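PDB 1GEQ: tryptophan synthase alpha-subunit from Pyrococcus furiosus, which forms the alpha subunit of tryptophan synthase, which carries out the aldol cleavage of indoleglycerol phosphate to indole and glyceraldehyde 3-phosphate. Local coordinates for residues G14-D17 and N23-L26; E204-L209 and N215-G220; K225-K230 and E236-K241. All coordinates share one frame; numbering follows the deposited sequence.

Contact 1: residues G14-D17 and N23-L26; sequences GDPD and NFLL
The F24 ring meets 14-17 through its edge. The carbonyl oxygen of D15 lies close to the ring plane, 3.6 Å from CE2 of F24. The polar oxygen thus faces the ring rim, which is probably slightly positive, and not the pi cloud. P16 approaches the same ring carbon obliquely, with its CD 4.0 Å from CE2 of F24. That meeting is plain apolar packing. One face of the ring takes L238, and I227 comes in from the same side, nearer CE2.

F24 reaches the loop because CG lies beside the backbone N (chi1 -61°). This sends the ring back toward the start of its helix, where residues 14-17 run. The backbones stay well apart: the nearest CA atoms, those of D15 and F24, are 10.0 Å from each other. The ring spans that distance, and CE2 does the touching. The D15-P16 peptide bond is cis. It gives the loop a sharp bend next to the ring. It also puts D15 O and P16 CD on the same side of the C-N bond, where one ring carbon can meet both.

The carboxylates of this loop turn to other partners. D15 pairs through OD1 with R57 in a salt bridge. Its side chain lies about 12 Å from that of D47, a catalytic proton acceptor. D17 is the N-cap of the helix that carries F24; D17 OD1 is hydrogen-bonded to S20 OG, and OD2 forms a salt bridge with R232.

The contact belongs to the link between the first strand of the TIM barrel, 6-12, and helix 18-28. It is buried. Helix 221-230 packs on D15, P16 and F24 through I227. Helix 235-246 adds T235 and L238 to the surroundings of F24.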
ATOM      1  N   GLY A  14      10.693  -4.691  -7.101  1.00 27.68           N
ATOM      2  CA  GLY A  14      11.475  -4.872  -8.316  1.00 29.33           C
ATOM      3  C   GLY A  14      11.712  -3.629  -9.149  1.00 29.98           C
ATOM      4  O   GLY A  14      12.144  -3.726 -10.299  1.00 32.42           O
ATOM      5  N   ASP A  15      11.445  -2.457  -8.581  1.00 29.35           N
ATOM      6  CA  ASP A  15      11.640  -1.193  -9.296  1.00 28.34           C
ATOM      7  C   ASP A  15      12.785  -0.395  -8.667  1.00 28.89           C
ATOM      8  O   ASP A  15      12.610   0.202  -7.605  1.00 29.18           O
ATOM      9  CB  ASP A  15      10.347  -0.366  -9.245  1.00 28.13           C
ATOM     10  CG  ASP A  15      10.476   0.981  -9.939  1.00 27.77           C
ATOM     11  OD1 ASP A  15       9.613   1.849  -9.696  1.00 31.02           O
ATOM     12  OD2 ASP A  15      11.423   1.176 -10.728  1.00 25.20           O
ATOM     13  N   PRO A  16      13.961  -0.347  -9.321  1.00 30.37           N
ATOM     14  CA  PRO A  16      14.387  -0.950 -10.594  1.00 30.55           C
ATOM     15  C   PRO A  16      14.761  -2.433 -10.530  1.00 32.33           C
ATOM     16  O   PRO A  16      14.826  -3.107 -11.561  1.00 34.43           O
ATOM     17  CB  PRO A  16      15.580  -0.088 -10.987  1.00 29.57           C
ATOM     18  CG  PRO A  16      16.230   0.140  -9.663  1.00 30.34           C
ATOM     19  CD  PRO A  16      15.034   0.521  -8.793  1.00 29.53           C
ATOM     20  N   ASP A  17      15.039  -2.930  -9.329  1.00 32.15           N
ATOM     21  CA  ASP A  17      15.396  -4.334  -9.137  1.00 33.13           C
ATOM     22  C   ASP A  17      15.116  -4.747  -7.691  1.00 31.56           C
ATOM     23  O   ASP A  17      14.981  -3.894  -6.819  1.00 29.49           O
ATOM     24  CB  ASP A  17      16.871  -4.573  -9.522  1.00 33.39           C
ATOM     25  CG  ASP A  17      17.824  -3.583  -8.883  1.00 33.86           C
ATOM     26  OD1 ASP A  17      18.042  -3.657  -7.658  1.00 36.62           O
ATOM     27  OD2 ASP A  17      18.360  -2.724  -9.611  1.00 37.13           O
ATOM     28  N   ASN A  23      16.914  -2.198  -0.357  1.00 29.79           N
ATOM     29  CA  ASN A  23      17.707  -1.065   0.098  1.00 29.28           C
ATOM     30  C   ASN A  23      16.819   0.136   0.416  1.00 28.45           C
ATOM     31  O   ASN A  23      17.053   0.851   1.394  1.00 24.70           O
ATOM     32  CB  ASN A  23      18.733  -0.659  -0.967  1.00 34.25           C
ATOM     33  CG  ASN A  23      19.891  -1.631  -1.066  1.00 37.74           C
ATOM     34  OD1 ASN A  23      20.028  -2.544  -0.249  1.00 41.53           O
ATOM     35  ND2 ASN A  23      20.740  -1.432  -2.066  1.00 38.77           N
ATOM     36  N   PHE A  24      15.809   0.370  -0.415  1.00 26.91           N
ATOM     37  CA  PHE A  24      14.910   1.495  -0.182  1.00 25.15           C
ATOM     38  C   PHE A  24      14.131   1.282   1.112  1.00 23.46           C
ATOM     39  O   PHE A  24      14.001   2.202   1.914  1.00 25.27           O
ATOM     40  CB  PHE A  24      13.920   1.663  -1.345  1.00 24.72           C
ATOM     41  CG  PHE A  24      14.572   1.941  -2.682  1.00 25.08           C
ATOM     42  CD1 PHE A  24      15.800   2.600  -2.759  1.00 25.08           C
ATOM     43  CD2 PHE A  24      13.928   1.595  -3.867  1.00 23.80           C
ATOM     44  CE1 PHE A  24      16.372   2.910  -3.999  1.00 24.44           C
ATOM     45  CE2 PHE A  24      14.490   1.901  -5.108  1.00 22.51           C
ATOM     46  CZ  PHE A  24      15.717   2.559  -5.174  1.00 23.49           C
ATOM     47  N   LEU A  25      13.606   0.077   1.308  1.00 26.05           N
ATOM     48  CA  LEU A  25      12.832  -0.232   2.508  1.00 28.75           C
ATOM     49  C   LEU A  25      13.634  -0.017   3.790  1.00 29.87           C
ATOM     50  O   LEU A  25      13.147   0.590   4.751  1.00 32.29           O
ATOM     51  CB  LEU A  25      12.327  -1.680   2.453  1.00 29.05           C
ATOM     52  CG  LEU A  25      11.284  -2.021   1.382  1.00 28.02           C
ATOM     53  CD1 LEU A  25      10.927  -3.492   1.474  1.00 30.10           C
ATOM     54  CD2 LEU A  25      10.055  -1.153   1.564  1.00 29.13           C
ATOM     55  N   LEU A  26      14.864  -0.516   3.807  1.00 30.17           N
ATOM     56  CA  LEU A  26      15.723  -0.370   4.977  1.00 29.19           C
ATOM     57  C   LEU A  26      16.017   1.100   5.266  1.00 28.20           C
ATOM     58  O   LEU A  26      16.119   1.505   6.421  1.00 30.04           O
ATOM     59  CB  LEU A  26      17.026  -1.149   4.756  1.00 31.16           C
ATOM     60  CG  LEU A  26      16.827  -2.670   4.746  1.00 30.42           C
ATOM     61  CD1 LEU A  26      18.062  -3.373   4.204  1.00 35.49           C
ATOM     62  CD2 LEU A  26      16.517  -3.135   6.159  1.00 34.57           C
TER

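Contact 2: residues E204-L209 and N215-G220; sequences EHVVSL and NGVVVG
V217 points from the strand toward the helix and divides its two methyls between two helical residues. CG2 of V217 lies 4.2 Å from CB of L209. CG1 of V217 lies 4.5 Å from CG2 of V206, a looser approach. The torsion sets this split: at chi1 -178° CG1 of V217 stands anti to the backbone N and meets V206, while CG2 lies beside that N and meets L209. V206 and L209 are three residues apart on the helix, so both present to the same side. L209 projects toward the strand. V206 comes from the flank and touches with one methyl. The closest backbone approach is also here, 6.8 Å between CA of V206 and CA of V217.

The contact is wholly apolar and its three residues are buried. V200 from the preceding loop packs on both L209 and V217, and Y180 of helix 177-189 adds to the cover of L209. The strand is held by its backbone: G216 bonds V194 and V196, while V217 bonds S6 and I8.

Strand 194-197, helix 203-211 and strand 216-219 form a beta-alpha-beta unit. An outward strand residue under a covering helix is the usual layer of a TIM barrel. Strand 216-219 is its eighth strand and closes the sheet against strand 6-12.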
ATOM      1  N   GLU A 204       2.166  20.377   3.698  1.00 28.78           N
ATOM      2  CA  GLU A 204       0.821  20.815   4.049  1.00 31.19           C
ATOM      3  C   GLU A 204      -0.250  19.758   3.787  1.00 29.67           C
ATOM      4  O   GLU A 204      -1.300  19.776   4.427  1.00 27.73           O
ATOM      5  CB  GLU A 204       0.472  22.105   3.311  1.00 36.80           C
ATOM      6  CG  GLU A 204       0.920  22.147   1.875  1.00 48.27           C
ATOM      7  CD  GLU A 204       0.533  23.445   1.203  1.00 54.65           C
ATOM      8  OE1 GLU A 204      -0.661  23.607   0.872  1.00 58.91           O
ATOM      9  OE2 GLU A 204       1.417  24.310   1.018  1.00 58.38           O
ATOM     10  N   HIS A 205       0.009  18.847   2.847  1.00 27.40           N
ATOM     11  CA  HIS A 205      -0.941  17.779   2.540  1.00 24.80           C
ATOM     12  C   HIS A 205      -1.038  16.854   3.749  1.00 24.97           C
ATOM     13  O   HIS A 205      -2.129  16.491   4.191  1.00 25.23           O
ATOM     14  CB  HIS A 205      -0.468  16.957   1.337  1.00 23.95           C
ATOM     15  CG  HIS A 205      -0.538  17.679   0.030  1.00 24.12           C
ATOM     16  ND1 HIS A 205       0.106  17.228  -1.105  1.00 25.59           N
ATOM     17  CD2 HIS A 205      -1.180  18.814  -0.328  1.00 24.02           C
ATOM     18  CE1 HIS A 205      -0.135  18.051  -2.104  1.00 27.58           C
ATOM     19  NE2 HIS A 205      -0.912  19.027  -1.664  1.00 27.92           N
ATOM     20  N   VAL A 206       0.121  16.451   4.260  1.00 23.85           N
ATOM     21  CA  VAL A 206       0.178  15.563   5.409  1.00 23.11           C
ATOM     22  C   VAL A 206      -0.483  16.219   6.621  1.00 22.72           C
ATOM     23  O   VAL A 206      -1.328  15.617   7.277  1.00 22.71           O
ATOM     24  CB  VAL A 206       1.642  15.187   5.735  1.00 24.66           C
ATOM     25  CG1 VAL A 206       1.708  14.360   7.011  1.00 23.62           C
ATOM     26  CG2 VAL A 206       2.241  14.401   4.576  1.00 26.33           C
ATOM     27  N   VAL A 207      -0.122  17.470   6.895  1.00 22.17           N
ATOM     28  CA  VAL A 207      -0.692  18.186   8.034  1.00 24.32           C
ATOM     29  C   VAL A 207      -2.218  18.266   7.934  1.00 25.89           C
ATOM     30  O   VAL A 207      -2.935  17.978   8.894  1.00 24.50           O
ATOM     31  CB  VAL A 207      -0.110  19.617   8.132  1.00 26.80           C
ATOM     32  CG1 VAL A 207      -0.773  20.381   9.268  1.00 28.44           C
ATOM     33  CG2 VAL A 207       1.400  19.543   8.343  1.00 27.73           C
ATOM     34  N   SER A 208      -2.708  18.660   6.766  1.00 24.33           N
ATOM     35  CA  SER A 208      -4.142  18.775   6.532  1.00 24.35           C
ATOM     36  C   SER A 208      -4.882  17.446   6.699  1.00 23.56           C
ATOM     37  O   SER A 208      -5.918  17.382   7.368  1.00 22.60           O
ATOM     38  CB  SER A 208      -4.397  19.312   5.125  1.00 25.44           C
ATOM     39  OG  SER A 208      -5.773  19.221   4.804  1.00 29.92           O
ATOM     40  N   LEU A 209      -4.351  16.387   6.091  1.00 19.67           N
ATOM     41  CA  LEU A 209      -4.996  15.084   6.171  1.00 21.73           C
ATOM     42  C   LEU A 209      -5.035  14.522   7.592  1.00 21.98           C
ATOM     43  O   LEU A 209      -6.039  13.959   8.009  1.00 20.93           O
ATOM     44  CB  LEU A 209      -4.317  14.108   5.210  1.00 20.00           C
ATOM     45  CG  LEU A 209      -4.544  14.513   3.738  1.00 21.53           C
ATOM     46  CD1 LEU A 209      -3.661  13.680   2.819  1.00 20.37           C
ATOM     47  CD2 LEU A 209      -6.011  14.340   3.386  1.00 17.91           C
ATOM     48  N   ASN A 215      -5.778   8.324  10.102  1.00 14.93           N
ATOM     49  CA  ASN A 215      -4.902   7.676  11.072  1.00 16.11           C
ATOM     50  C   ASN A 215      -3.521   7.510  10.457  1.00 17.31           C
ATOM     51  O   ASN A 215      -2.505   7.548  11.159  1.00 16.46           O
ATOM     52  CB  ASN A 215      -5.455   6.308  11.467  1.00 14.57           C
ATOM     53  CG  ASN A 215      -6.864   6.391  12.043  1.00 16.70           C
ATOM     54  OD1 ASN A 215      -7.850   6.287  11.315  1.00 15.27           O
ATOM     55  ND2 ASN A 215      -6.958   6.589  13.351  1.00 17.29           N
ATOM     56  N   GLY A 216      -3.485   7.354   9.135  1.00 15.60           N
ATOM     57  CA  GLY A 216      -2.216   7.185   8.447  1.00 16.15           C
ATOM     58  C   GLY A 216      -2.271   7.783   7.049  1.00 16.23           C
ATOM     59  O   GLY A 216      -3.333   7.834   6.434  1.00 14.59           O
ATOM     60  N   VAL A 217      -1.121   8.242   6.566  1.00 17.74           N
ATOM     61  CA  VAL A 217      -1.030   8.843   5.242  1.00 16.72           C
ATOM     62  C   VAL A 217      -0.032   8.050   4.396  1.00 16.99           C
ATOM     63  O   VAL A 217       1.143   7.918   4.755  1.00 18.87           O
ATOM     64  CB  VAL A 217      -0.579  10.327   5.328  1.00 21.11           C
ATOM     65  CG1 VAL A 217      -0.539  10.957   3.923  1.00 21.08           C
ATOM     66  CG2 VAL A 217      -1.545  11.113   6.224  1.00 19.83           C
ATOM     67  N   VAL A 218      -0.511   7.489   3.291  1.00 17.88           N
ATOM     68  CA  VAL A 218       0.350   6.720   2.400  1.00 16.81           C
ATOM     69  C   VAL A 218       1.071   7.696   1.467  1.00 19.26           C
ATOM     70  O   VAL A 218       0.501   8.703   1.048  1.00 18.42           O
ATOM     71  CB  VAL A 218      -0.477   5.704   1.566  1.00 18.07           C
ATOM     72  CG1 VAL A 218       0.403   5.039   0.502  1.00 18.99           C
ATOM     73  CG2 VAL A 218      -1.055   4.637   2.486  1.00 17.75           C
ATOM     74  N   VAL A 219       2.340   7.419   1.186  1.00 20.15           N
ATOM     75  CA  VAL A 219       3.121   8.265   0.290  1.00 21.25           C
ATOM     76  C   VAL A 219       3.681   7.311  -0.757  1.00 20.13           C
ATOM     77  O   VAL A 219       4.593   6.528  -0.483  1.00 18.84           O
ATOM     78  CB  VAL A 219       4.282   8.982   1.025  1.00 23.71           C
ATOM     79  CG1 VAL A 219       5.017   9.923   0.060  1.00 23.58           C
ATOM     80  CG2 VAL A 219       3.724   9.790   2.213  1.00 25.29           C
ATOM     81  N   GLY A 220       3.103   7.367  -1.948  1.00 18.32           N
ATOM     82  CA  GLY A 220       3.530   6.484  -3.005  1.00 20.09           C
ATOM     83  C   GLY A 220       4.086   7.169  -4.237  1.00 20.43           C
ATOM     84  O   GLY A 220       5.290   7.120  -4.472  1.00 18.15           O
TER

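Contact 3: residues K225-K230 and E236-K241; sequences KIIGEK and EFLKKK
Helices 225-230 and 236-241 run nearly antiparallel, at 155°, with their axes 10.0 Å apart. They form a helical hairpin that follows the last strand of the TIM barrel. I226 and L238 mark the closest backbone approach, with CA atoms 7.0 Å apart.

I226 fills the middle of the interface. Its CG2 lies 3.7 Å from CB of F237, and its CB packs on CD2 of L238. The I226 and L238 side chains lie alongside each other, running opposite ways. I227 crosses L238 obliquely, and its CG1 is 4.1 Å from both CD1 and CD2 of L238. L238 also packs on L28 and L223.

K230 and F237 pair at the more exposed end of the interface. The lysine chain bends at chi2 (-67°), runs along the CD1-CE1 side of the ring and brings CE over one face. CE of K230 sits 4.0 Å from the F237 ring centroid, a CH-pi contact. NZ lies farther off-centre and makes a cation-pi contact. Replacing K230 with a serine is likely to cost F237 this aliphatic lid and the nearby positive charge, leaving its ring freer to turn.

K241 crosses I226 on the other flank. The amino group of K241 makes a weak hydrogen bond to S201 O. Its base does the packing: CB of K241 lies 3.7 Å from CD1 of I226.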
ATOM      1  N   LYS A 225       8.172   8.376  -8.110  1.00 25.08           N
ATOM      2  CA  LYS A 225       8.607   9.318  -9.138  1.00 28.97           C
ATOM      3  C   LYS A 225      10.117   9.531  -9.021  1.00 27.58           C
ATOM      4  O   LYS A 225      10.820   9.652 -10.022  1.00 27.48           O
ATOM      5  CB  LYS A 225       7.895  10.661  -8.972  1.00 31.45           C
ATOM      6  CG  LYS A 225       8.616  11.812  -9.651  1.00 38.60           C
ATOM      7  CD  LYS A 225       7.927  13.137  -9.373  1.00 43.56           C
ATOM      8  CE  LYS A 225       8.826  14.309  -9.736  1.00 47.02           C
ATOM      9  NZ  LYS A 225      10.043  14.348  -8.868  1.00 49.26           N
ATOM     10  N   ILE A 226      10.605   9.586  -7.788  1.00 26.22           N
ATOM     11  CA  ILE A 226      12.026   9.770  -7.539  1.00 25.40           C
ATOM     12  C   ILE A 226      12.776   8.537  -8.011  1.00 25.94           C
ATOM     13  O   ILE A 226      13.814   8.644  -8.663  1.00 29.22           O
ATOM     14  CB  ILE A 226      12.286  10.014  -6.030  1.00 25.12           C
ATOM     15  CG1 ILE A 226      11.620  11.330  -5.610  1.00 25.64           C
ATOM     16  CG2 ILE A 226      13.792  10.055  -5.742  1.00 26.91           C
ATOM     17  CD1 ILE A 226      11.748  11.653  -4.133  1.00 26.33           C
ATOM     18  N   ILE A 227      12.236   7.361  -7.715  1.00 23.56           N
ATOM     19  CA  ILE A 227      12.883   6.129  -8.129  1.00 24.84           C
ATOM     20  C   ILE A 227      12.979   6.027  -9.656  1.00 27.94           C
ATOM     21  O   ILE A 227      14.012   5.627 -10.189  1.00 26.74           O
ATOM     22  CB  ILE A 227      12.143   4.900  -7.559  1.00 25.08           C
ATOM     23  CG1 ILE A 227      12.304   4.885  -6.031  1.00 27.69           C
ATOM     24  CG2 ILE A 227      12.683   3.609  -8.189  1.00 20.65           C
ATOM     25  CD1 ILE A 227      11.557   3.766  -5.325  1.00 27.69           C
ATOM     26  N   GLY A 228      11.913   6.393 -10.357  1.00 29.41           N
ATOM     27  CA  GLY A 228      11.953   6.330 -11.806  1.00 32.63           C
ATOM     28  C   GLY A 228      12.975   7.300 -12.380  1.00 34.60           C
ATOM     29  O   GLY A 228      13.458   7.131 -13.499  1.00 36.75           O
ATOM     30  N   GLU A 229      13.312   8.320 -11.603  1.00 35.91           N
ATOM     31  CA  GLU A 229      14.268   9.324 -12.037  1.00 38.10           C
ATOM     32  C   GLU A 229      15.716   9.024 -11.642  1.00 36.24           C
ATOM     33  O   GLU A 229      16.625   9.227 -12.440  1.00 36.10           O
ATOM     34  CB  GLU A 229      13.863  10.684 -11.477  1.00 42.00           C
ATOM     35  CG  GLU A 229      14.768  11.828 -11.887  1.00 49.60           C
ATOM     36  CD  GLU A 229      14.396  13.117 -11.189  1.00 53.14           C
ATOM     37  OE1 GLU A 229      15.118  14.122 -11.358  1.00 55.44           O
ATOM     38  OE2 GLU A 229      13.375  13.124 -10.465  1.00 55.55           O
ATOM     39  N   LYS A 230      15.919   8.544 -10.416  1.00 34.40           N
ATOM     40  CA  LYS A 230      17.257   8.246  -9.904  1.00 32.15           C
ATOM     41  C   LYS A 230      17.636   6.773  -9.914  1.00 31.40           C
ATOM     42  O   LYS A 230      18.798   6.423  -9.698  1.00 32.76           O
ATOM     43  CB  LYS A 230      17.393   8.773  -8.474  1.00 32.12           C
ATOM     44  CG  LYS A 230      17.109  10.251  -8.314  1.00 34.48           C
ATOM     45  CD  LYS A 230      18.157  11.098  -9.013  1.00 37.31           C
ATOM     46  CE  LYS A 230      17.957  12.570  -8.701  1.00 39.28           C
ATOM     47  NZ  LYS A 230      19.078  13.390  -9.237  1.00 41.82           N
ATOM     48  N   GLU A 236      19.058   8.193  -1.002  1.00 32.39           N
ATOM     49  CA  GLU A 236      19.218   9.453  -0.282  1.00 35.22           C
ATOM     50  C   GLU A 236      18.105  10.454  -0.579  1.00 34.35           C
ATOM     51  O   GLU A 236      17.676  11.197   0.306  1.00 33.54           O
ATOM     52  CB  GLU A 236      20.571  10.082  -0.615  1.00 40.76           C
ATOM     53  CG  GLU A 236      21.686   9.070  -0.839  1.00 49.68           C
ATOM     54  CD  GLU A 236      21.512   8.300  -2.144  1.00 53.70           C
ATOM     55  OE1 GLU A 236      21.397   7.057  -2.105  1.00 57.19           O
ATOM     56  OE2 GLU A 236      21.483   8.944  -3.212  1.00 56.63           O
ATOM     57  N   PHE A 237      17.635  10.489  -1.820  1.00 33.14           N
ATOM     58  CA  PHE A 237      16.583  11.428  -2.167  1.00 31.36           C
ATOM     59  C   PHE A 237      15.237  11.007  -1.575  1.00 28.50           C
ATOM     60  O   PHE A 237      14.388  11.850  -1.301  1.00 27.93           O
ATOM     61  CB  PHE A 237      16.488  11.594  -3.686  1.00 32.12           C
ATOM     62  CG  PHE A 237      17.791  12.013  -4.328  1.00 35.67           C
ATOM     63  CD1 PHE A 237      18.658  11.062  -4.860  1.00 35.53           C
ATOM     64  CD2 PHE A 237      18.171  13.353  -4.353  1.00 35.75           C
ATOM     65  CE1 PHE A 237      19.884  11.441  -5.407  1.00 36.34           C
ATOM     66  CE2 PHE A 237      19.397  13.741  -4.900  1.00 37.44           C
ATOM     67  CZ  PHE A 237      20.253  12.782  -5.426  1.00 34.37           C
ATOM     68  N   LEU A 238      15.041   9.707  -1.387  1.00 27.94           N
ATOM     69  CA  LEU A 238      13.803   9.205  -0.796  1.00 27.35           C
ATOM     70  C   LEU A 238      13.728   9.652   0.666  1.00 27.74           C
ATOM     71  O   LEU A 238      12.688  10.121   1.128  1.00 25.20           O
ATOM     72  CB  LEU A 238      13.751   7.672  -0.880  1.00 24.90           C
ATOM     73  CG  LEU A 238      13.627   7.056  -2.280  1.00 23.89           C
ATOM     74  CD1 LEU A 238      13.764   5.535  -2.202  1.00 22.87           C
ATOM     75  CD2 LEU A 238      12.293   7.456  -2.901  1.00 24.13           C
ATOM     76  N   LYS A 239      14.837   9.522   1.389  1.00 30.43           N
ATOM     77  CA  LYS A 239      14.879   9.922   2.790  1.00 32.42           C
ATOM     78  C   LYS A 239      14.612  11.418   2.909  1.00 32.07           C
ATOM     79  O   LYS A 239      13.857  11.858   3.776  1.00 33.93           O
ATOM     80  CB  LYS A 239      16.247   9.578   3.399  1.00 37.09           C
ATOM     81  CG  LYS A 239      16.658   8.121   3.212  1.00 42.78           C
ATOM     82  CD  LYS A 239      18.039   7.819   3.803  1.00 48.65           C
ATOM     83  CE  LYS A 239      18.021   7.846   5.330  1.00 52.98           C
ATOM     84  NZ  LYS A 239      18.875   8.941   5.881  1.00 56.39           N
ATOM     85  N   LYS A 240      15.221  12.202   2.026  1.00 31.91           N
ATOM     86  CA  LYS A 240      15.039  13.646   2.051  1.00 32.05           C
ATOM     87  C   LYS A 240      13.591  14.040   1.780  1.00 30.08           C
ATOM     88  O   LYS A 240      13.081  14.989   2.369  1.00 27.92           O
ATOM     89  CB  LYS A 240      15.973  14.315   1.039  1.00 36.55           C
ATOM     90  CG  LYS A 240      17.406  14.404   1.535  1.00 44.94           C
ATOM     91  CD  LYS A 240      17.535  15.467   2.610  1.00 50.38           C
ATOM     92  CE  LYS A 240      17.629  16.852   1.981  1.00 56.52           C
ATOM     93  NZ  LYS A 240      17.115  17.926   2.884  1.00 58.49           N
ATOM     94  N   LYS A 241      12.924  13.303   0.899  1.00 29.71           N
ATOM     95  CA  LYS A 241      11.534  13.608   0.586  1.00 27.35           C
ATOM     96  C   LYS A 241      10.619  13.254   1.767  1.00 26.87           C
ATOM     97  O   LYS A 241       9.712  14.016   2.103  1.00 26.90           O
ATOM     98  CB  LYS A 241      11.104  12.863  -0.685  1.00 27.37           C
ATOM     99  CG  LYS A 241       9.625  12.963  -1.004  1.00 28.69           C
ATOM    100  CD  LYS A 241       9.073  14.382  -0.882  1.00 30.91           C
ATOM    101  CE  LYS A 241       9.111  15.157  -2.185  1.00 33.35           C
ATOM    102  NZ  LYS A 241       8.123  16.285  -2.143  1.00 31.44           N
TER

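Contacts 1 and 3 share one packing region. Their centres are about 11 Å apart, and I227 and L238 serve as packing residues in both. The hairpin of contact 3 therefore covers the loop and helix that follow the first strand. Contact 2 stands apart, with its centre about 22 Å from that of contact 1, but strand 216-219 leads directly into helix 221-230 of contact 3. Contacts 1 and 2 are buried, and contact 3 is only partly so. Contact 2 is purely aliphatic between helix and strand. Contact 1 sets a carbonyl oxygen at a ring edge. Contact 3 changes from aliphatic packing to a lysine over a ring where F237 is exposed.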